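PDB 1WZN: SAM-dependent methyltransferase from Pyrococcus horikoshii, which probably transfers a methyl group from S-adenosyl-L-methionine to a substrate, and is bound here to the by-product S-adenosyl-L-homocysteine. Local coordinates for residues F29-E41 against E133-F145. Residues are numbered along the deposited sequence; the frame is centred on the assembly and turned at random.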
loop_
_atom_site.group_PDB
_atom_site.type_symbol
_atom_site.label_atom_id
_atom_site.label_comp_id
_atom_site.label_asym_id
_atom_site.label_seq_id
_atom_site.Cartn_x
_atom_site.Cartn_y
_atom_site.Cartn_z
ATOM N N PHE A 29 22.104 14.154 -25.542
ATOM C CA PHE A 29 22.110 15.127 -24.450
ATOM C C PHE A 29 23.543 15.453 -24.050
ATOM O O PHE A 29 23.882 16.614 -23.820
ATOM C CB PHE A 29 21.340 14.584 -23.237
ATOM C CG PHE A 29 21.326 15.522 -22.056
ATOM C CD1 PHE A 29 20.925 16.846 -22.207
ATOM C CD2 PHE A 29 21.710 15.079 -20.793
ATOM C CE1 PHE A 29 20.907 17.723 -21.110
ATOM C CE2 PHE A 29 21.697 15.945 -19.690
ATOM C CZ PHE A 29 21.296 17.267 -19.851
ATOM N N VAL A 30 24.380 14.426 -23.962
ATOM C CA VAL A 30 25.779 14.626 -23.609
ATOM C C VAL A 30 26.454 15.560 -24.617
ATOM O O VAL A 30 27.203 16.454 -24.228
ATOM C CB VAL A 30 26.539 13.279 -23.552
ATOM C CG1 VAL A 30 28.049 13.521 -23.412
ATOM C CG2 VAL A 30 26.032 12.459 -22.366
ATOM N N GLU A 31 26.183 15.371 -25.906
ATOM C CA GLU A 31 26.799 16.237 -26.911
ATOM C C GLU A 31 26.296 17.671 -26.792
ATOM O O GLU A 31 27.023 18.613 -27.111
ATOM C CB GLU A 31 26.546 15.726 -28.331
ATOM C CG GLU A 31 27.220 14.406 -28.652
ATOM C CD GLU A 31 27.374 14.197 -30.146
ATOM O OE1 GLU A 31 28.429 14.588 -30.693
ATOM O OE2 GLU A 31 26.439 13.660 -30.770
ATOM N N GLU A 32 25.054 17.846 -26.348
ATOM C CA GLU A 32 24.539 19.200 -26.180
ATOM C C GLU A 32 25.324 19.849 -25.040
ATOM O O GLU A 32 25.639 21.037 -25.089
ATOM C CB GLU A 32 23.043 19.201 -25.856
ATOM C CG GLU A 32 22.528 20.599 -25.540
ATOM C CD GLU A 32 21.018 20.694 -25.530
ATOM O OE1 GLU A 32 20.372 19.932 -24.778
ATOM O OE2 GLU A 32 20.476 21.540 -26.276
ATOM N N ILE A 33 25.653 19.066 -24.015
ATOM C CA ILE A 33 26.428 19.599 -22.901
ATOM C C ILE A 33 27.819 19.993 -23.410
ATOM O O ILE A 33 28.330 21.061 -23.068
ATOM C CB ILE A 33 26.558 18.568 -21.748
ATOM C CG1 ILE A 33 25.180 18.293 -21.130
ATOM C CG2 ILE A 33 27.489 19.100 -20.671
ATOM C CD1 ILE A 33 25.207 17.229 -20.038
ATOM N N PHE A 34 28.432 19.136 -24.227
ATOM C CA PHE A 34 29.755 19.436 -24.786
ATOM C C PHE A 34 29.712 20.761 -25.550
ATOM O O PHE A 34 30.591 21.609 -25.410
ATOM C CB PHE A 34 30.213 18.349 -25.773
ATOM C CG PHE A 34 30.553 17.023 -25.139
ATOM C CD1 PHE A 34 30.809 16.918 -23.774
ATOM C CD2 PHE A 34 30.669 15.881 -25.934
ATOM C CE1 PHE A 34 31.181 15.688 -23.210
ATOM C CE2 PHE A 34 31.038 14.654 -25.382
ATOM C CZ PHE A 34 31.296 14.557 -24.017
ATOM N N LYS A 35 28.670 20.927 -26.353
ATOM C CA LYS A 35 28.509 22.123 -27.171
ATOM C C LYS A 35 28.193 23.404 -26.411
ATOM O O LYS A 35 28.764 24.456 -26.700
ATOM C CB LYS A 35 27.423 21.879 -28.222
ATOM C CG LYS A 35 27.005 23.117 -29.006
ATOM C CD LYS A 35 25.853 22.792 -29.942
ATOM C CE LYS A 35 25.295 24.039 -30.604
ATOM N NZ LYS A 35 24.088 23.726 -31.421
ATOM N N GLU A 36 27.298 23.316 -25.433
ATOM C CA GLU A 36 26.882 24.495 -24.685
ATOM C C GLU A 36 27.594 24.769 -23.361
ATOM O O GLU A 36 27.762 25.926 -22.979
ATOM C CB GLU A 36 25.373 24.432 -24.428
ATOM C CG GLU A 36 24.510 24.318 -25.672
ATOM C CD GLU A 36 24.692 25.482 -26.628
ATOM O OE1 GLU A 36 24.907 26.616 -26.156
ATOM O OE2 GLU A 36 24.605 25.266 -27.854
ATOM N N ASP A 37 28.014 23.723 -22.655
ATOM C CA ASP A 37 28.673 23.933 -21.371
ATOM C C ASP A 37 30.194 23.937 -21.377
ATOM O O ASP A 37 30.814 24.692 -20.628
ATOM C CB ASP A 37 28.154 22.915 -20.359
ATOM C CG ASP A 37 26.690 23.137 -20.030
ATOM O OD1 ASP A 37 26.367 24.226 -19.515
ATOM O OD2 ASP A 37 25.867 22.240 -20.299
ATOM N N ALA A 38 30.800 23.098 -22.207
ATOM C CA ALA A 38 32.252 23.055 -22.275
ATOM C C ALA A 38 32.778 24.372 -22.840
ATOM O O ALA A 38 32.082 25.051 -23.597
ATOM C CB ALA A 38 32.705 21.891 -23.152
ATOM N N LYS A 39 34.000 24.732 -22.471
ATOM C CA LYS A 39 34.605 25.966 -22.964
ATOM C C LYS A 39 35.789 25.634 -23.864
ATOM O O LYS A 39 36.752 26.396 -23.960
ATOM C CB LYS A 39 35.063 26.848 -21.801
ATOM C CG LYS A 39 33.925 27.365 -20.930
ATOM C CD LYS A 39 32.927 28.165 -21.750
ATOM C CE LYS A 39 31.845 28.767 -20.869
ATOM N NZ LYS A 39 30.827 29.505 -21.668
ATOM N N ARG A 40 35.705 24.476 -24.510
ATOM C CA ARG A 40 36.741 24.022 -25.427
ATOM C C ARG A 40 36.098 22.977 -26.308
ATOM O O ARG A 40 35.040 22.442 -25.965
ATOM C CB ARG A 40 37.927 23.405 -24.665
ATOM C CG ARG A 40 37.615 22.123 -23.887
ATOM C CD ARG A 40 38.865 21.543 -23.224
ATOM N NE ARG A 40 39.942 21.332 -24.192
ATOM C CZ ARG A 40 40.989 22.142 -24.352
ATOM N NH1 ARG A 40 41.124 23.226 -23.598
ATOM N NH2 ARG A 40 41.894 21.879 -25.288
ATOM N N GLU A 41 36.719 22.696 -27.451
ATOM C CA GLU A 41 36.194 21.684 -28.352
ATOM C C GLU A 41 36.422 20.343 -27.666
ATOM O O GLU A 41 37.492 20.102 -27.106
ATOM C CB GLU A 41 36.929 21.721 -29.695
ATOM C CG GLU A 41 36.522 20.596 -30.640
ATOM C CD GLU A 41 37.151 20.724 -32.016
ATOM O OE1 GLU A 41 38.372 20.990 -32.097
ATOM O OE2 GLU A 41 36.427 20.543 -33.018
ATOM N N GLU A 133 41.843 17.203 -12.021
ATOM C CA GLU A 133 43.241 17.133 -12.441
ATOM C C GLU A 133 43.403 16.510 -13.829
ATOM O O GLU A 133 44.382 16.780 -14.524
ATOM C CB GLU A 133 44.071 16.344 -11.422
ATOM C CG GLU A 133 44.057 16.938 -10.022
ATOM C CD GLU A 133 45.053 16.278 -9.085
ATOM O OE1 GLU A 133 45.088 15.029 -9.020
ATOM O OE2 GLU A 133 45.799 17.015 -8.404
ATOM N N ALA A 134 42.444 15.684 -14.237
ATOM C CA ALA A 134 42.509 15.038 -15.550
ATOM C C ALA A 134 42.020 15.921 -16.699
ATOM O O ALA A 134 42.327 15.663 -17.865
ATOM C CB ALA A 134 41.706 13.736 -15.525
ATOM N N LEU A 135 41.273 16.971 -16.373
ATOM C CA LEU A 135 40.701 17.854 -17.386
ATOM C C LEU A 135 41.553 18.987 -17.943
ATOM O O LEU A 135 42.339 19.607 -17.226
ATOM C CB LEU A 135 39.410 18.479 -16.851
ATOM C CG LEU A 135 38.176 17.588 -16.715
ATOM C CD1 LEU A 135 37.102 18.340 -15.921
ATOM C CD2 LEU A 135 37.655 17.212 -18.091
ATOM N N LYS A 136 41.370 19.252 -19.234
ATOM C CA LYS A 136 42.049 20.360 -19.901
ATOM C C LYS A 136 41.224 21.585 -19.515
ATOM O O LYS A 136 40.048 21.456 -19.164
ATOM C CB LYS A 136 42.007 20.196 -21.421
ATOM C CG LYS A 136 42.826 19.042 -21.965
ATOM C CD LYS A 136 42.838 19.095 -23.484
ATOM C CE LYS A 136 43.565 17.914 -24.087
ATOM N NZ LYS A 136 43.495 18.005 -25.565
ATOM N N PRO A 137 41.819 22.788 -19.573
ATOM C CA PRO A 137 41.080 24.002 -19.217
ATOM C C PRO A 137 39.785 24.117 -20.006
ATOM O O PRO A 137 39.771 23.924 -21.221
ATOM C CB PRO A 137 42.066 25.120 -19.560
ATOM C CG PRO A 137 43.394 24.475 -19.334
ATOM C CD PRO A 137 43.201 23.116 -19.968
ATOM N N GLY A 138 38.695 24.429 -19.318
ATOM C CA GLY A 138 37.421 24.557 -20.004
ATOM C C GLY A 138 36.743 23.223 -20.281
ATOM O O GLY A 138 35.648 23.191 -20.837
ATOM N N GLY A 139 37.390 22.126 -19.900
ATOM C CA GLY A 139 36.808 20.812 -20.117
ATOM C C GLY A 139 35.662 20.548 -19.154
ATOM O O GLY A 139 35.480 21.296 -18.187
ATOM N N VAL A 140 34.901 19.480 -19.390
ATOM C CA VAL A 140 33.764 19.178 -18.524
ATOM C C VAL A 140 33.689 17.763 -17.958
ATOM O O VAL A 140 34.149 16.799 -18.575
ATOM C CB VAL A 140 32.415 19.453 -19.250
ATOM C CG1 VAL A 140 32.324 20.922 -19.646
ATOM C CG2 VAL A 140 32.279 18.564 -20.489
ATOM N N PHE A 141 33.102 17.661 -16.767
ATOM C CA PHE A 141 32.876 16.379 -16.099
ATOM C C PHE A 141 31.356 16.228 -16.108
ATOM O O PHE A 141 30.635 17.174 -15.769
ATOM C CB PHE A 141 33.394 16.407 -14.653
ATOM C CG PHE A 141 32.919 15.244 -13.814
ATOM C CD1 PHE A 141 33.168 13.931 -14.208
ATOM C CD2 PHE A 141 32.217 15.466 -12.633
ATOM C CE1 PHE A 141 32.723 12.853 -13.435
ATOM C CE2 PHE A 141 31.768 14.395 -11.852
ATOM C CZ PHE A 141 32.021 13.091 -12.253
ATOM N N ILE A 142 30.871 15.059 -16.523
ATOM C CA ILE A 142 29.431 14.794 -16.596
ATOM C C ILE A 142 29.115 13.456 -15.935
ATOM O O ILE A 142 29.734 12.440 -16.250
ATOM C CB ILE A 142 28.946 14.712 -18.072
ATOM C CG1 ILE A 142 29.261 16.013 -18.813
ATOM C CG2 ILE A 142 27.445 14.446 -18.125
ATOM C CD1 ILE A 142 29.082 15.904 -20.325
ATOM N N THR A 143 28.156 13.448 -15.014
ATOM C CA THR A 143 27.781 12.201 -14.358
ATOM C C THR A 143 26.302 12.256 -13.994
ATOM O O THR A 143 25.797 13.309 -13.616
ATOM C CB THR A 143 28.638 11.948 -13.086
ATOM O OG1 THR A 143 28.471 10.589 -12.666
ATOM C CG2 THR A 143 28.228 12.884 -11.947
ATOM N N ASP A 144 25.613 11.124 -14.117
ATOM C CA ASP A 144 24.188 11.068 -13.805
ATOM C C ASP A 144 23.881 10.147 -12.635
ATOM O O ASP A 144 24.566 9.153 -12.413
ATOM C CB ASP A 144 23.385 10.596 -15.029
ATOM C CG ASP A 144 23.729 9.174 -15.442
ATOM O OD1 ASP A 144 24.897 8.928 -15.796
ATOM O OD2 ASP A 144 22.836 8.295 -15.412
ATOM N N PHE A 145 22.839 10.483 -11.886
ATOM C CA PHE A 145 22.433 9.661 -10.758
ATOM C C PHE A 145 20.939 9.852 -10.546
ATOM O O PHE A 145 20.370 10.869 -10.946
ATOM C CB PHE A 145 23.251 10.006 -9.505
ATOM C CG PHE A 145 23.160 11.439 -9.089
ATOM C CD1 PHE A 145 22.395 11.807 -7.988
ATOM C CD2 PHE A 145 23.842 12.422 -9.791
ATOM C CE1 PHE A 145 22.313 13.140 -7.593
ATOM C CE2 PHE A 145 23.768 13.752 -9.408
ATOM C CZ PHE A 145 23.001 14.113 -8.304
#
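I142 pushes its CD1 methyl from strand 139-145 against helix 29-36, where I33, F34 and V30 close round it. This is the Rossmann-like methyltransferase fold, a seven-stranded sheet of order 3-2-1-4-5-7-6, and the helix packs against the fifth strand, roughly antiparallel to it (149°), the axes approaching to 9.3 Å. I33 and I142 meet tip to tip, I33 CG2 lying 3.6 Å from I142 CD1, and F34 CE1 comes equally close to that methyl, the two side chains meeting at a slant. Two residues earlier on the same face of the strand, V140 splits its two methyls: CG2 sits at the edge of the F34 ring, while CG1, turned beside its own backbone N (chi1 -60°), presses on A38 CA at 3.4 Å, tighter than usual for two carbons. A108 of the neighbouring strand touches both F34 and V140, and W244 and V246 of strand 242-248 continue the apolar layer.

Past A38 the contact turns polar and opens toward solvent. K39 N gives a nearly straight bond of 2.8 Å to G138 O, in the type II turn K136-G139; a CB on G138 would clash with K39 O. A bend at chi3 (-54°) helps bring R40 NH1 within 2.8 Å of P137 O, which lies close to the guanidinium plane, and D107 pairs with R40 NE. With an alanine here, P137 O would probably lose this bond and D107 its charged mate. Despite the like charges, R40 lays its guanidinium across K136, whose CB sits 3.5 Å above one face, offset toward the rim.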